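Local coordinates for alpha-L-arabinofuranosidase B (Aspergillus kawachii, PDB 6SXT), which hydrolyses terminal non-reducing alpha-L-arabinofuranosyl residues from arabinan, arabinogalactan and arabinoxylan as a retaining glycosidase of family GH54, at residues 199-204 and 218-223; 149-154 and 180-185. All coordinates share one frame; numbering follows the deposited sequence.

Contact 1 of 2, residues 199-204 and 218-223. With LXE ([(1~{S},2~{S},3~{S},4~{S})-2-(hydroxymethyl)-3,4-bis(oxidanyl)cyclopentyl]azanium), chain G; EDO (1,2-ethanediol), chain P.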
loop_
_atom_site.group_PDB
_atom_site.type_symbol
_atom_site.label_atom_id
_atom_site.label_comp_id
_atom_site.label_asym_id
_atom_site.label_seq_id
_atom_site.Cartn_x
_atom_site.Cartn_y
_atom_site.Cartn_z
ATOM N N TRP A 199 -5.354 4.466 14.360
ATOM C CA TRP A 199 -6.255 3.618 15.139
ATOM C C TRP A 199 -6.822 2.554 14.211
ATOM O O TRP A 199 -7.135 2.864 13.048
ATOM C CB TRP A 199 -7.417 4.388 15.767
ATOM C CG TRP A 199 -6.916 5.540 16.604
ATOM C CD1 TRP A 199 -6.426 5.454 17.859
ATOM C CD2 TRP A 199 -6.868 6.920 16.216
ATOM N NE1 TRP A 199 -6.023 6.707 18.273
ATOM C CE2 TRP A 199 -6.310 7.624 17.305
ATOM C CE3 TRP A 199 -7.216 7.638 15.073
ATOM C CZ2 TRP A 199 -6.091 9.003 17.237
ATOM C CZ3 TRP A 199 -7.018 8.998 15.011
ATOM C CH2 TRP A 199 -6.424 9.661 16.090
ATOM N N ILE A 200 -7.053 1.383 14.768
ATOM C CA ILE A 200 -7.949 0.386 14.141
ATOM C C ILE A 200 -9.350 0.779 14.531
ATOM O O ILE A 200 -9.644 0.899 15.725
ATOM C CB ILE A 200 -7.680 -1.046 14.614
ATOM C CG1 ILE A 200 -6.235 -1.457 14.302
ATOM C CG2 ILE A 200 -8.706 -1.959 14.004
ATOM C CD1 ILE A 200 -5.805 -2.676 15.062
ATOM N N MET A 201 -10.193 0.978 13.530
ATOM C CA MET A 201 -11.617 1.257 13.808
ATOM C C MET A 201 -12.455 0.354 12.910
ATOM O O MET A 201 -11.896 -0.393 12.082
ATOM C CB MET A 201 -11.927 2.726 13.555
ATOM C CG MET A 201 -11.113 3.598 14.467
ATOM S SD MET A 201 -11.631 5.367 14.491
ATOM C CE MET A 201 -10.660 5.962 13.143
ATOM N N VAL A 202 -13.756 0.439 13.057
ATOM C CA VAL A 202 -14.670 -0.354 12.208
ATOM C C VAL A 202 -15.521 0.626 11.419
ATOM O O VAL A 202 -16.216 1.450 12.023
ATOM C CB VAL A 202 -15.518 -1.355 12.981
ATOM C CG1 VAL A 202 -16.496 -2.086 12.093
ATOM C CG2 VAL A 202 -14.601 -2.339 13.707
ATOM N N ASP A 203 -15.468 0.476 10.114
ATOM C CA ASP A 203 -16.291 1.288 9.187
ATOM C C ASP A 203 -17.620 0.574 9.089
ATOM O O ASP A 203 -17.717 -0.536 8.538
ATOM C CB ASP A 203 -15.582 1.459 7.851
ATOM C CG ASP A 203 -16.204 2.491 6.936
ATOM O OD1 ASP A 203 -17.346 2.937 7.300
ATOM O OD2 ASP A 203 -15.484 2.881 5.953
ATOM N N MET A 204 -18.679 1.252 9.582
ATOM C CA MET A 204 -20.060 0.715 9.508
ATOM C C MET A 204 -20.911 1.593 8.577
ATOM O O MET A 204 -22.120 1.357 8.548
ATOM C CB MET A 204 -20.680 0.644 10.898
ATOM C CG MET A 204 -19.961 -0.325 11.808
ATOM S SD MET A 204 -20.917 -0.677 13.324
ATOM C CE MET A 204 -19.614 -1.345 14.365
ATOM N N SER A 218 -11.790 5.901 24.679
ATOM C CA SER A 218 -10.471 5.934 25.362
ATOM C C SER A 218 -9.785 4.589 25.217
ATOM O O SER A 218 -8.569 4.515 25.451
ATOM C CB SER A 218 -10.668 6.356 26.852
ATOM O OG SER A 218 -11.397 5.306 27.554
ATOM N N GLY A 219 -10.544 3.512 25.040
ATOM C CA GLY A 219 -9.978 2.175 25.113
ATOM C C GLY A 219 -9.355 1.746 23.781
ATOM O O GLY A 219 -8.920 0.584 23.757
ATOM N N ASP A 220 -9.440 2.589 22.765
ATOM C CA ASP A 220 -8.836 2.229 21.442
ATOM C C ASP A 220 -7.496 2.931 21.341
ATOM O O ASP A 220 -7.409 4.113 21.088
ATOM C CB ASP A 220 -9.730 2.621 20.273
ATOM C CG ASP A 220 -9.403 1.890 18.973
ATOM O OD1 ASP A 220 -8.688 0.905 19.055
ATOM O OD2 ASP A 220 -9.948 2.305 17.904
ATOM N N PRO A 221 -6.379 2.204 21.480
ATOM C CA PRO A 221 -5.081 2.874 21.507
ATOM C C PRO A 221 -4.516 3.229 20.143
ATOM O O PRO A 221 -4.898 2.629 19.119
ATOM C CB PRO A 221 -4.187 1.798 22.151
ATOM C CG PRO A 221 -4.786 0.515 21.620
ATOM C CD PRO A 221 -6.284 0.747 21.635
ATOM N N SER A 222 -3.581 4.174 20.103
ATOM C CA SER A 222 -2.720 4.417 18.925
ATOM C C SER A 222 -1.915 3.152 18.640
ATOM O O SER A 222 -1.384 2.553 19.591
ATOM C CB SER A 222 -1.779 5.571 19.113
ATOM O OG SER A 222 -2.485 6.808 19.150
ATOM N N ILE A 223 -1.793 2.808 17.364
ATOM C CA ILE A 223 -0.981 1.639 16.923
ATOM C C ILE A 223 0.478 2.072 16.758
ATOM O O ILE A 223 0.734 2.996 16.027
ATOM C CB ILE A 223 -1.539 1.141 15.583
ATOM C CG1 ILE A 223 -2.984 0.636 15.782
ATOM C CG2 ILE A 223 -0.616 0.076 14.960
ATOM C CD1 ILE A 223 -3.192 -0.274 16.951
HETATM C "C1'" LXE G . -19.492 5.810 3.458
HETATM C "C2'" LXE G . -18.275 5.057 2.919
HETATM O "O2'" LXE G . -18.639 3.903 2.254
HETATM C "C3'" LXE G . -17.538 4.813 4.164
HETATM O "O3'" LXE G . -16.189 4.283 3.829
HETATM C "C4'" LXE G . -17.438 6.217 4.722
HETATM C "C5'" LXE G . -17.224 6.244 6.225
HETATM O "O5'" LXE G . -18.162 5.494 6.965
HETATM C "C6'" LXE G . -18.810 6.870 4.287
HETATM N "N1'" LXE G . -18.446 8.073 3.486
HETATM C C1 EDO P . -13.266 2.064 25.070
HETATM O O1 EDO P . -13.287 3.448 25.455
HETATM C C2 EDO P . -13.989 1.566 23.839
HETATM O O2 EDO P . -13.253 1.089 22.616
HETATM O O HOH W 1 -6.374 0.923 17.559
#
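The indole of W199 turns its pyrrole edge to the backbone of 218-223: P221 O lies near the ring plane, 3.5 Å from W199 CD1, whereas D220 O and S222 OG approach obliquely. A chi1 of -55° puts CG beside the backbone N and lets the indole reach the 220-222 backbone. The indole N-H itself bonds to A194 O, and S222 OG is held by A194 O and G197 N, so the loop just before strand 199-203 supplies their polar partners. The second flat group, the carboxyl of D220, points at the strand. D220 OD2 lies 2.6 Å from I200 O, so close that the acid group probably holds a proton, while D220 OD1 accepts at 2.8 Å from a bridging water. That water also donates to P221 O at 2.7 Å and accepts from I200 N at 2.9 Å. The side chains of I200 and I223 cross at about a right angle, CD1 to CD1 4.0 Å. Farther along the strand, D203 grips the arabinose-like inhibitor LXE with both oxygens: OD1 accepts from O5' at 2.7 Å and OD2 from O3' at 2.6 Å; E205, N207 and D281 also hydrogen-bond LXE. The chemistry thus divides along one strand: one end uses a water and a carboxyl to join a loop lacking strand pairing, and the other reads two sugar-like hydroxyls in the active site.

Contact 2 of 2, residues 149-154 and 180-185; sequences AVLDGT and EAIYLG
L151 and L184 lie alongside one another, running in opposite senses, between two sheets of the concanavalin-like beta-sandwich that forms the catalytic domain. The local strand axes, 149-152 and 180-185, run 9.3 Å apart at 13°, a spacing too wide for backbone pairing and filled by side chains from both strands. Each leucine leaves its backbone toward the other strand. In L184, CG lies anti to the backbone N (chi1 -179°), and the CD2 branch makes the touch, 3.7 Å from L151 CD1; the same methyl also meets L151 CB at 3.9 Å and D152 O at 3.9 Å. L151 CD1 in turn reaches back along L184 to its CB. Two residues earlier on each strand, I182 sends CD1 to A149, 3.7 Å from A149 N and 4.2 Å from A149 CB, the small alanine meeting the longer side chain. F290, V228 and A230 of neighbouring strands extend this apolar layer. D152 closes an Asx turn: its OD1 takes T154 N at 2.8 Å from above the carboxylate plane and T154 OG1 at 2.7 Å on the syn side.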
loop_
_atom_site.group_PDB
_atom_site.type_symbol
_atom_site.label_atom_id
_atom_site.label_comp_id
_atom_site.label_asym_id
_atom_site.label_seq_id
_atom_site.Cartn_x
_atom_site.Cartn_y
_atom_site.Cartn_z
ATOM N N ALA A 149 -6.778 -8.628 9.230
ATOM C CA ALA A 149 -5.747 -8.260 8.273
ATOM C C ALA A 149 -4.454 -8.046 9.006
ATOM O O ALA A 149 -4.475 -7.520 10.143
ATOM C CB ALA A 149 -6.139 -7.051 7.462
ATOM N N VAL A 150 -3.363 -8.333 8.310
ATOM C CA VAL A 150 -2.026 -7.892 8.777
ATOM C C VAL A 150 -1.633 -6.721 7.884
ATOM O O VAL A 150 -1.606 -6.856 6.633
ATOM C CB VAL A 150 -0.977 -9.011 8.720
ATOM C CG1 VAL A 150 0.416 -8.474 9.044
ATOM C CG2 VAL A 150 -1.368 -10.163 9.653
ATOM N N LEU A 151 -1.399 -5.581 8.508
ATOM C CA LEU A 151 -1.176 -4.281 7.852
ATOM C C LEU A 151 0.128 -3.661 8.355
ATOM O O LEU A 151 0.686 -4.066 9.356
ATOM C CB LEU A 151 -2.349 -3.339 8.180
ATOM C CG LEU A 151 -3.751 -3.902 7.944
ATOM C CD1 LEU A 151 -4.806 -2.886 8.436
ATOM C CD2 LEU A 151 -3.966 -4.213 6.472
ATOM N N ASP A 152 0.588 -2.667 7.616
ATOM C CA ASP A 152 1.744 -1.814 8.010
ATOM C C ASP A 152 1.200 -0.730 8.920
ATOM O O ASP A 152 0.528 0.187 8.441
ATOM C CB ASP A 152 2.470 -1.264 6.772
ATOM C CG ASP A 152 3.653 -0.373 7.081
ATOM O OD1 ASP A 152 3.801 0.005 8.276
ATOM O OD2 ASP A 152 4.410 -0.063 6.153
ATOM N N GLY A 153 1.467 -0.803 10.216
ATOM C CA GLY A 153 0.949 0.213 11.124
ATOM C C GLY A 153 1.574 1.584 10.955
ATOM O O GLY A 153 1.109 2.525 11.600
ATOM N N THR A 154 2.587 1.739 10.122
ATOM C CA THR A 154 3.289 3.012 9.881
ATOM C C THR A 154 2.868 3.621 8.546
ATOM O O THR A 154 3.321 4.755 8.243
ATOM C CB THR A 154 4.812 2.873 9.965
ATOM O OG1 THR A 154 5.307 2.217 8.805
ATOM C CG2 THR A 154 5.204 2.162 11.226
ATOM N N GLU A 180 -19.273 -3.298 7.091
ATOM C CA GLU A 180 -18.545 -3.690 8.311
ATOM C C GLU A 180 -17.127 -4.083 7.883
ATOM O O GLU A 180 -16.940 -5.215 7.336
ATOM C CB GLU A 180 -19.236 -4.859 8.954
ATOM C CG GLU A 180 -18.634 -5.253 10.301
ATOM C CD GLU A 180 -19.467 -6.301 11.001
ATOM O OE1 GLU A 180 -19.542 -7.446 10.537
ATOM O OE2 GLU A 180 -20.083 -5.920 12.056
ATOM N N ALA A 181 -16.211 -3.156 8.062
ATOM C CA ALA A 181 -14.838 -3.336 7.568
ATOM C C ALA A 181 -13.840 -2.757 8.560
ATOM O O ALA A 181 -14.094 -1.793 9.284
ATOM C CB ALA A 181 -14.724 -2.687 6.215
ATOM N N ILE A 182 -12.683 -3.410 8.609
ATOM C CA ILE A 182 -11.474 -2.865 9.259
ATOM C C ILE A 182 -11.102 -1.543 8.624
ATOM O O ILE A 182 -11.003 -1.478 7.397
ATOM C CB ILE A 182 -10.321 -3.867 9.172
ATOM C CG1 ILE A 182 -10.645 -5.167 9.880
ATOM C CG2 ILE A 182 -9.041 -3.220 9.687
ATOM C CD1 ILE A 182 -9.702 -6.306 9.473
ATOM N N TYR A 183 -10.794 -0.567 9.447
ATOM C CA TYR A 183 -10.175 0.689 9.025
ATOM C C TYR A 183 -8.851 0.862 9.787
ATOM O O TYR A 183 -8.799 0.581 10.989
ATOM C CB TYR A 183 -11.099 1.882 9.352
ATOM C CG TYR A 183 -10.395 3.203 9.211
ATOM C CD1 TYR A 183 -10.358 3.870 7.993
ATOM C CD2 TYR A 183 -9.741 3.810 10.272
ATOM C CE1 TYR A 183 -9.647 5.040 7.817
ATOM C CE2 TYR A 183 -9.033 4.983 10.112
ATOM C CZ TYR A 183 -8.985 5.619 8.892
ATOM O OH TYR A 183 -8.234 6.755 8.700
ATOM N N LEU A 184 -7.832 1.353 9.116
ATOM C CA LEU A 184 -6.569 1.763 9.780
ATOM C C LEU A 184 -6.130 3.112 9.242
ATOM O O LEU A 184 -5.905 3.240 8.045
ATOM C CB LEU A 184 -5.458 0.728 9.600
ATOM C CG LEU A 184 -4.146 1.095 10.280
ATOM C CD1 LEU A 184 -4.255 1.217 11.782
ATOM C CD2 LEU A 184 -3.078 0.074 9.918
ATOM N N GLY A 185 -5.962 4.090 10.148
ATOM C CA GLY A 185 -5.517 5.420 9.758
ATOM C C GLY A 185 -5.786 6.405 10.890
ATOM O O GLY A 185 -6.176 6.000 11.961
#

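Both contacts are buried, but contact 2 is centred about 11 Å from the centre of the chain and contact 1 about 20 Å, where 218-223 runs out to exposed residues. They share a sheet: strands 180-185 and 199-203 are antiparallel neighbours, with probable hydrogen bonds from D203 N to A181 O (2.8 Å) and from Y183 N to M201 O (2.9 Å). Contact 2 joins this sheet to another mainly through aliphatic side chains; contact 1 ties it to a loop largely through carbonyls, a carboxyl and water. V228 connects their apolar parts, touching I200 and I223 of one and L151 and L184 of the other.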